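Local coordinates for plasmin and fibronectin-binding protein A (Streptococcus pneumoniae, PDB 4MR0) that acts as a surface adhesin and invasin that binds human fibronectin, plasmin, plasminogen and serum albumin, at residues Y405-V413 and F438-K446; S283-P291 and Y335-V346. All blocks are in the same frame, centred on the assembly; numbering follows the deposited sequence.

Interaction 1: Y405-V413 and F438-K446; sequences YRESGAALV and FNIADPKTK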
loop_
_atom_site.group_PDB
_atom_site.type_symbol
_atom_site.label_atom_id
_atom_site.label_comp_id
_atom_site.label_asym_id
_atom_site.label_seq_id
_atom_site.Cartn_x
_atom_site.Cartn_y
_atom_site.Cartn_z
ATOM N N TYR A 405 -10.922 11.337 -7.744
ATOM C CA TYR A 405 -11.874 11.373 -6.642
ATOM C C TYR A 405 -12.817 10.193 -6.773
ATOM O O TYR A 405 -13.316 9.901 -7.863
ATOM C CB TYR A 405 -12.682 12.674 -6.641
ATOM C CG TYR A 405 -13.572 12.813 -5.422
ATOM C CD1 TYR A 405 -13.030 13.100 -4.164
ATOM C CD2 TYR A 405 -14.949 12.604 -5.513
ATOM C CE1 TYR A 405 -13.837 13.170 -3.028
ATOM C CE2 TYR A 405 -15.766 12.673 -4.382
ATOM C CZ TYR A 405 -15.202 12.954 -3.144
ATOM O OH TYR A 405 -16.004 12.992 -2.027
ATOM N N ARG A 406 -13.059 9.518 -5.657
ATOM C CA ARG A 406 -13.936 8.355 -5.634
ATOM C C ARG A 406 -15.280 8.698 -4.990
ATOM O O ARG A 406 -15.357 8.952 -3.787
ATOM C CB ARG A 406 -13.245 7.226 -4.867
ATOM C CG ARG A 406 -13.972 5.901 -4.880
ATOM C CD ARG A 406 -13.015 4.782 -4.506
ATOM N NE ARG A 406 -13.621 3.461 -4.629
ATOM C CZ ARG A 406 -14.485 2.945 -3.762
ATOM N NH1 ARG A 406 -14.859 3.633 -2.689
ATOM N NH2 ARG A 406 -14.966 1.727 -3.966
ATOM N N GLU A 407 -16.335 8.706 -5.803
ATOM C CA GLU A 407 -17.682 9.019 -5.330
ATOM C C GLU A 407 -18.139 8.069 -4.236
ATOM O O GLU A 407 -18.912 8.448 -3.358
ATOM C CB GLU A 407 -18.686 8.954 -6.489
ATOM C CG GLU A 407 -18.548 10.071 -7.511
ATOM C CD GLU A 407 -18.581 11.445 -6.869
ATOM O OE1 GLU A 407 -19.403 11.652 -5.950
ATOM O OE2 GLU A 407 -17.791 12.319 -7.285
ATOM N N SER A 408 -17.661 6.831 -4.300
ATOM C CA SER A 408 -18.021 5.808 -3.327
ATOM C C SER A 408 -17.352 6.045 -1.974
ATOM O O SER A 408 -17.662 5.368 -0.993
ATOM C CB SER A 408 -17.638 4.431 -3.862
ATOM O OG SER A 408 -18.746 3.545 -3.832
ATOM N N GLY A 409 -16.431 7.004 -1.924
ATOM C CA GLY A 409 -15.757 7.311 -0.675
ATOM C C GLY A 409 -14.365 6.723 -0.536
ATOM O O GLY A 409 -13.826 6.121 -1.469
ATOM N N ALA A 410 -13.781 6.898 0.646
ATOM C CA ALA A 410 -12.441 6.399 0.918
ATOM C C ALA A 410 -12.238 6.126 2.403
ATOM O O ALA A 410 -12.995 6.606 3.244
ATOM C CB ALA A 410 -11.409 7.410 0.436
ATOM N N ALA A 411 -11.219 5.332 2.709
ATOM C CA ALA A 411 -10.858 5.002 4.085
ATOM C C ALA A 411 -9.330 5.000 4.061
ATOM O O ALA A 411 -8.716 4.085 3.516
ATOM C CB ALA A 411 -11.404 3.625 4.468
ATOM N N LEU A 412 -8.727 6.038 4.639
ATOM C CA LEU A 412 -7.275 6.193 4.634
ATOM C C LEU A 412 -6.494 4.975 5.127
ATOM O O LEU A 412 -5.465 4.618 4.557
ATOM C CB LEU A 412 -6.903 7.479 5.380
ATOM C CG LEU A 412 -7.598 8.672 4.686
ATOM C CD1 LEU A 412 -7.150 9.988 5.290
ATOM C CD2 LEU A 412 -7.290 8.647 3.193
ATOM N N VAL A 413 -6.967 4.349 6.193
ATOM C CA VAL A 413 -6.357 3.120 6.675
ATOM C C VAL A 413 -7.542 2.169 6.640
ATOM O O VAL A 413 -8.574 2.433 7.256
ATOM C CB VAL A 413 -5.821 3.227 8.114
ATOM C CG1 VAL A 413 -5.416 1.849 8.604
ATOM C CG2 VAL A 413 -4.610 4.143 8.153
ATOM N N PHE A 438 -4.099 12.481 10.646
ATOM C CA PHE A 438 -5.001 12.525 9.500
ATOM C C PHE A 438 -5.572 13.936 9.359
ATOM O O PHE A 438 -6.073 14.506 10.332
ATOM C CB PHE A 438 -6.171 11.544 9.666
ATOM C CG PHE A 438 -5.761 10.109 9.881
ATOM C CD1 PHE A 438 -5.265 9.687 11.113
ATOM C CD2 PHE A 438 -5.895 9.176 8.859
ATOM C CE1 PHE A 438 -4.920 8.352 11.329
ATOM C CE2 PHE A 438 -5.553 7.838 9.063
ATOM C CZ PHE A 438 -5.063 7.425 10.298
ATOM N N ASN A 439 -5.480 14.497 8.155
ATOM C CA ASN A 439 -6.027 15.822 7.870
ATOM C C ASN A 439 -7.032 15.587 6.758
ATOM O O ASN A 439 -6.661 15.435 5.596
ATOM C CB ASN A 439 -4.922 16.778 7.415
ATOM C CG ASN A 439 -3.869 16.988 8.482
ATOM O OD1 ASN A 439 -4.182 17.395 9.601
ATOM N ND2 ASN A 439 -2.613 16.705 8.145
ATOM N N ILE A 440 -8.306 15.538 7.129
ATOM C CA ILE A 440 -9.375 15.257 6.180
ATOM C C ILE A 440 -10.310 16.428 5.904
ATOM O O ILE A 440 -10.816 17.073 6.826
ATOM C CB ILE A 440 -10.205 14.060 6.681
ATOM C CG1 ILE A 440 -9.284 12.846 6.863
ATOM C CG2 ILE A 440 -11.332 13.754 5.708
ATOM C CD1 ILE A 440 -9.925 11.666 7.577
ATOM N N ALA A 441 -10.540 16.687 4.620
ATOM C CA ALA A 441 -11.420 17.766 4.191
ATOM C C ALA A 441 -12.580 17.195 3.384
ATOM O O ALA A 441 -13.593 17.858 3.187
ATOM C CB ALA A 441 -10.642 18.776 3.354
ATOM N N ASP A 442 -12.425 15.955 2.927
ATOM C CA ASP A 442 -13.456 15.280 2.142
ATOM C C ASP A 442 -14.484 14.632 3.062
ATOM O O ASP A 442 -14.144 13.783 3.882
ATOM C CB ASP A 442 -12.819 14.214 1.245
ATOM C CG ASP A 442 -13.846 13.379 0.511
ATOM O OD1 ASP A 442 -14.810 13.963 -0.025
ATOM O OD2 ASP A 442 -13.688 12.138 0.459
ATOM N N PRO A 443 -15.763 15.021 2.931
ATOM C CA PRO A 443 -16.815 14.450 3.780
ATOM C C PRO A 443 -17.089 12.963 3.571
ATOM O O PRO A 443 -17.758 12.333 4.390
ATOM C CB PRO A 443 -18.031 15.326 3.463
ATOM C CG PRO A 443 -17.786 15.765 2.057
ATOM C CD PRO A 443 -16.305 16.079 2.061
ATOM N N LYS A 444 -16.564 12.400 2.487
ATOM C CA LYS A 444 -16.770 10.985 2.193
ATOM C C LYS A 444 -15.593 10.114 2.623
ATOM O O LYS A 444 -15.604 8.901 2.408
ATOM C CB LYS A 444 -17.009 10.783 0.694
ATOM C CG LYS A 444 -18.368 11.252 0.187
ATOM C CD LYS A 444 -18.472 11.048 -1.319
ATOM C CE LYS A 444 -19.922 10.909 -1.767
ATOM N NZ LYS A 444 -20.738 12.099 -1.404
ATOM N N THR A 445 -14.580 10.727 3.229
ATOM C CA THR A 445 -13.400 9.980 3.655
ATOM C C THR A 445 -13.365 9.631 5.138
ATOM O O THR A 445 -13.514 10.487 6.010
ATOM C CB THR A 445 -12.095 10.733 3.285
ATOM O OG1 THR A 445 -11.930 10.722 1.861
ATOM C CG2 THR A 445 -10.882 10.063 3.922
ATOM N N LYS A 446 -13.161 8.345 5.397
ATOM C CA LYS A 446 -13.074 7.795 6.741
ATOM C C LYS A 446 -11.578 7.719 7.050
ATOM O O LYS A 446 -10.781 7.353 6.184
ATOM C CB LYS A 446 -13.690 6.396 6.740
ATOM C CG LYS A 446 -14.000 5.816 8.106
ATOM C CD LYS A 446 -14.482 4.376 7.960
ATOM C CE LYS A 446 -15.903 4.201 8.479
ATOM N NZ LYS A 446 -16.840 3.801 7.397
HETATM O O HOH W 1 -13.709 9.994 -1.570
#
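Tyr405 and Asp442 both carry CG anti to the backbone N (chi1 -174° and 174°), which sends ring and carboxylate toward each other from opposite directions. Tyr405 OH donates to Asp442 OD1 over a short 2.5 Å. It meets that oxygen on the syn side, with the ring and carboxylate planes 81° apart. The other oxygen, OD2, accepts from Thr445 OG1 on its anti lone pair. A water also bridges OD2 and Arg406 O, so several bonds hold the buried carboxylate. The aliphatic chain of Lys444 crosses Tyr405 at about a right angle. Lys444 CD lies 3.2 Å from Tyr405 OH, while its NZ forms a salt bridge with Glu479.

Beside this polar group the backbones run parallel. Lys446 N donates to Ala410 O in a nearly straight bond of 2.8 Å. Ala410 N and Leu412 N donate to Lys444 O and Lys446 O. The chain then turns a corner at Leu412 and Val413. Leu412 CD1 meets Ile440 CG1 tip to tip at 3.9 Å and also touches Phe438 CD2, and Val413 CG2 reaches the edge of the Phe438 ring. These parallel bridges between successive strands, with apolar side chains packed inside the corner, are the build of a right-handed parallel beta-helix.

Interaction 2: S283-P291 and Y335-V346; sequences SRFLGQALP and YFGKSDKSGELV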
loop_
_atom_site.group_PDB
_atom_site.type_symbol
_atom_site.label_atom_id
_atom_site.label_comp_id
_atom_site.label_asym_id
_atom_site.label_seq_id
_atom_site.Cartn_x
_atom_site.Cartn_y
_atom_site.Cartn_z
ATOM N N SER A 283 11.644 7.469 -0.617
ATOM C CA SER A 283 11.285 7.547 -2.022
ATOM C C SER A 283 9.999 8.330 -2.224
ATOM O O SER A 283 9.290 8.645 -1.265
ATOM C CB SER A 283 11.122 6.138 -2.599
ATOM O OG SER A 283 12.354 5.441 -2.561
ATOM N N ARG A 284 9.708 8.623 -3.488
ATOM C CA ARG A 284 8.526 9.376 -3.869
ATOM C C ARG A 284 7.768 8.638 -4.965
ATOM O O ARG A 284 8.350 8.240 -5.978
ATOM C CB ARG A 284 8.940 10.763 -4.376
ATOM C CG ARG A 284 9.629 11.621 -3.315
ATOM C CD ARG A 284 10.688 12.519 -3.947
ATOM N NE ARG A 284 11.832 11.750 -4.440
ATOM C CZ ARG A 284 12.725 11.142 -3.659
ATOM N NH1 ARG A 284 12.622 11.210 -2.335
ATOM N NH2 ARG A 284 13.726 10.464 -4.206
ATOM N N PHE A 285 6.471 8.458 -4.754
ATOM C CA PHE A 285 5.619 7.775 -5.716
ATOM C C PHE A 285 4.653 8.815 -6.250
ATOM O O PHE A 285 3.645 9.138 -5.620
ATOM C CB PHE A 285 4.897 6.612 -5.032
ATOM C CG PHE A 285 5.834 5.549 -4.535
ATOM C CD1 PHE A 285 6.581 5.748 -3.374
ATOM C CD2 PHE A 285 6.044 4.397 -5.277
ATOM C CE1 PHE A 285 7.523 4.805 -2.959
ATOM C CE2 PHE A 285 6.981 3.446 -4.874
ATOM C CZ PHE A 285 7.727 3.655 -3.717
ATOM N N LEU A 286 4.984 9.330 -7.429
ATOM C CA LEU A 286 4.212 10.387 -8.050
ATOM C C LEU A 286 3.370 10.034 -9.270
ATOM O O LEU A 286 3.901 9.801 -10.360
ATOM C CB LEU A 286 5.162 11.529 -8.423
ATOM C CG LEU A 286 6.172 11.948 -7.348
ATOM C CD1 LEU A 286 7.070 13.046 -7.900
ATOM C CD2 LEU A 286 5.434 12.426 -6.093
ATOM N N GLY A 287 2.056 10.007 -9.075
ATOM C CA GLY A 287 1.139 9.761 -10.173
ATOM C C GLY A 287 0.843 8.359 -10.653
ATOM O O GLY A 287 1.730 7.512 -10.819
ATOM N N GLN A 288 -0.445 8.127 -10.877
ATOM C CA GLN A 288 -0.939 6.862 -11.385
ATOM C C GLN A 288 -2.007 7.214 -12.411
ATOM O O GLN A 288 -3.003 7.873 -12.089
ATOM C CB GLN A 288 -1.537 6.023 -10.263
ATOM C CG GLN A 288 -2.107 4.705 -10.737
ATOM C CD GLN A 288 -2.464 3.791 -9.588
ATOM O OE1 GLN A 288 -3.217 4.171 -8.686
ATOM N NE2 GLN A 288 -1.926 2.576 -9.611
ATOM N N ALA A 289 -1.788 6.791 -13.649
ATOM C CA ALA A 289 -2.727 7.081 -14.723
ATOM C C ALA A 289 -3.876 6.083 -14.724
ATOM O O ALA A 289 -3.659 4.872 -14.657
ATOM C CB ALA A 289 -2.002 7.065 -16.061
ATOM N N LEU A 290 -5.099 6.604 -14.797
ATOM C CA LEU A 290 -6.298 5.776 -14.803
ATOM C C LEU A 290 -7.137 6.104 -16.043
ATOM O O LEU A 290 -7.721 7.183 -16.141
ATOM C CB LEU A 290 -7.111 6.036 -13.530
ATOM C CG LEU A 290 -6.367 5.891 -12.193
ATOM C CD1 LEU A 290 -7.290 6.276 -11.048
ATOM C CD2 LEU A 290 -5.865 4.460 -12.020
ATOM N N PRO A 291 -7.200 5.172 -17.009
ATOM C CA PRO A 291 -7.962 5.353 -18.252
ATOM C C PRO A 291 -9.488 5.346 -18.108
ATOM O O PRO A 291 -10.035 4.732 -17.191
ATOM C CB PRO A 291 -7.457 4.209 -19.126
ATOM C CG PRO A 291 -7.180 3.133 -18.123
ATOM C CD PRO A 291 -6.478 3.887 -17.020
ATOM N N TYR A 335 7.077 9.505 0.234
ATOM C CA TYR A 335 5.957 10.354 -0.130
ATOM C C TYR A 335 5.127 9.751 -1.259
ATOM O O TYR A 335 5.664 9.199 -2.219
ATOM C CB TYR A 335 6.489 11.741 -0.521
ATOM C CG TYR A 335 5.452 12.677 -1.085
ATOM C CD1 TYR A 335 5.040 12.570 -2.413
ATOM C CD2 TYR A 335 4.873 13.667 -0.289
ATOM C CE1 TYR A 335 4.078 13.421 -2.937
ATOM C CE2 TYR A 335 3.906 14.528 -0.804
ATOM C CZ TYR A 335 3.513 14.397 -2.129
ATOM O OH TYR A 335 2.545 15.223 -2.646
ATOM N N PHE A 336 3.808 9.863 -1.130
ATOM C CA PHE A 336 2.891 9.336 -2.127
ATOM C C PHE A 336 1.908 10.418 -2.551
ATOM O O PHE A 336 1.208 10.993 -1.711
ATOM C CB PHE A 336 2.136 8.131 -1.560
ATOM C CG PHE A 336 3.037 7.028 -1.081
ATOM C CD1 PHE A 336 3.767 7.167 0.103
ATOM C CD2 PHE A 336 3.174 5.854 -1.820
ATOM C CE1 PHE A 336 4.617 6.152 0.538
ATOM C CE2 PHE A 336 4.025 4.831 -1.391
ATOM C CZ PHE A 336 4.746 4.981 -0.211
ATOM N N GLY A 337 1.858 10.691 -3.853
ATOM C CA GLY A 337 0.960 11.714 -4.358
ATOM C C GLY A 337 0.755 11.639 -5.859
ATOM O O GLY A 337 0.733 10.555 -6.449
ATOM N N LYS A 338 0.606 12.796 -6.489
ATOM C CA LYS A 338 0.406 12.841 -7.931
ATOM C C LYS A 338 1.621 13.458 -8.612
ATOM O O LYS A 338 2.550 13.912 -7.945
ATOM C CB LYS A 338 -0.843 13.662 -8.260
ATOM C CG LYS A 338 -0.691 15.164 -8.009
ATOM C CD LYS A 338 -1.935 15.916 -8.460
ATOM C CE LYS A 338 -1.718 17.429 -8.453
ATOM N NZ LYS A 338 -1.491 17.973 -7.090
ATOM N N SER A 339 1.615 13.459 -9.942
ATOM C CA SER A 339 2.697 14.050 -10.718
ATOM C C SER A 339 2.050 15.113 -11.592
ATOM O O SER A 339 0.840 15.331 -11.513
ATOM C CB SER A 339 3.351 13.011 -11.625
ATOM O OG SER A 339 2.488 12.692 -12.709
ATOM N N ASP A 340 2.849 15.767 -12.426
ATOM C CA ASP A 340 2.316 16.779 -13.326
ATOM C C ASP A 340 1.650 16.130 -14.535
ATOM O O ASP A 340 1.053 16.824 -15.354
ATOM C CB ASP A 340 3.423 17.710 -13.830
ATOM C CG ASP A 340 4.055 18.521 -12.721
ATOM O OD1 ASP A 340 3.318 18.971 -11.816
ATOM O OD2 ASP A 340 5.290 18.720 -12.764
ATOM N N LYS A 341 1.753 14.807 -14.650
ATOM C CA LYS A 341 1.164 14.099 -15.791
ATOM C C LYS A 341 -0.010 13.179 -15.464
ATOM O O LYS A 341 -0.829 12.882 -16.336
ATOM C CB LYS A 341 2.231 13.271 -16.514
ATOM C CG LYS A 341 3.383 14.062 -17.109
ATOM C CD LYS A 341 4.298 13.117 -17.876
ATOM C CE LYS A 341 5.552 13.804 -18.377
ATOM N NZ LYS A 341 6.421 12.831 -19.108
ATOM N N SER A 342 -0.081 12.705 -14.224
ATOM C CA SER A 342 -1.169 11.817 -13.821
ATOM C C SER A 342 -1.613 12.101 -12.386
ATOM O O SER A 342 -0.845 12.617 -11.576
ATOM C CB SER A 342 -0.744 10.351 -13.972
ATOM O OG SER A 342 0.415 10.062 -13.213
ATOM N N GLY A 343 -2.858 11.749 -12.085
ATOM C CA GLY A 343 -3.425 12.003 -10.772
ATOM C C GLY A 343 -2.884 11.238 -9.577
ATOM O O GLY A 343 -1.916 10.483 -9.668
ATOM N N GLU A 344 -3.541 11.440 -8.441
ATOM C CA GLU A 344 -3.147 10.804 -7.193
ATOM C C GLU A 344 -3.273 9.282 -7.244
ATOM O O GLU A 344 -4.135 8.742 -7.935
ATOM C CB GLU A 344 -3.993 11.354 -6.036
ATOM C CG GLU A 344 -3.931 12.870 -5.858
ATOM C CD GLU A 344 -4.907 13.633 -6.757
ATOM O OE1 GLU A 344 -5.609 12.998 -7.576
ATOM O OE2 GLU A 344 -4.973 14.875 -6.636
ATOM N N LEU A 345 -2.400 8.596 -6.512
ATOM C CA LEU A 345 -2.422 7.137 -6.455
ATOM C C LEU A 345 -3.765 6.725 -5.854
ATOM O O LEU A 345 -4.372 7.492 -5.103
ATOM C CB LEU A 345 -1.289 6.626 -5.562
ATOM C CG LEU A 345 0.090 7.283 -5.712
ATOM C CD1 LEU A 345 1.056 6.640 -4.722
ATOM C CD2 LEU A 345 0.605 7.131 -7.139
ATOM N N VAL A 346 -4.234 5.527 -6.189
ATOM C CA VAL A 346 -5.501 5.037 -5.659
ATOM C C VAL A 346 -5.278 4.508 -4.237
ATOM O O VAL A 346 -5.932 4.939 -3.284
ATOM C CB VAL A 346 -6.075 3.913 -6.554
ATOM C CG1 VAL A 346 -7.365 3.365 -5.956
ATOM C CG2 VAL A 346 -6.337 4.464 -7.955
#
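Two neighbouring rungs of the parallel beta-helix meet here, strand 284-289 against strand 335-337, the latter in the second PbH1 repeat. Phe285 and Phe336 form an aromatic ladder step of the interior. The rings lie side by side, point the same way and are nearly parallel, their planes at 5°. They are slid apart and barely overlap, with centroids 4.7 Å apart. Phe285 CD1 sits over one face of Phe336, 3.4 Å from Phe336 CE2. Leu345 CD1 lies at the edge of the Phe336 ring and also touches Phe285 CB.

On the other side of the strands, Leu286 CD2 meets the edge of the Tyr335 ring, 3.6 Å from Tyr335 CE1. The Tyr335 hydroxyl is hydrogen-bonded to Asp372. Four backbone bonds join the strands: Tyr335 N to Ser283 O, Phe285 N to Tyr335 O, Gly337 N to Phe285 O and Gly287 N to Gly337 O.

After Gly337 the chain loops out and returns along Gly287. Ser339 OG accepts from the backbone N of Lys341 and of Ser342, an ST turn and ST motif that shape the loop. Ser339 OG and Ser342 OG both hydrogen-bond to Asp263 OD1 of strand 260-265. Ser342 OG comes 3.1 Å from Gly287 C, a close fit at a residue without a side chain. Gln288 N donates to Gly343 O. The Gln288 side chain leaves with CG anti to the backbone N (chi1 178°) and stays extended, which carries its amide to the returning chain. There Gln288 OE1 accepts from Val346 N at 3.0 Å, and Val346 CG2 packs 3.2 Å from Gln288 OE1.

How the interactions relate
Both contacts are mostly buried and join rungs of one solenoid. Their centres are about 17 Å apart and their nearest atoms about 6 Å, so they do not touch. Interaction 2 closes before interaction 1 opens along the chain. Interaction 2 pairs strand 278-289 with strand 329-337. Interaction 1 pairs strand 410-415 with strand 445-451, and residues of strand 431-440 pack against its corner. Interaction 2 relies on paired aromatic rings and a longer run of backbone bonds, and its loop is tied by serines and a glutamine amide. Interaction 1 has a shorter ladder, and a buried carboxylate binds its turn. Its lysine ends reach outside acidic partners.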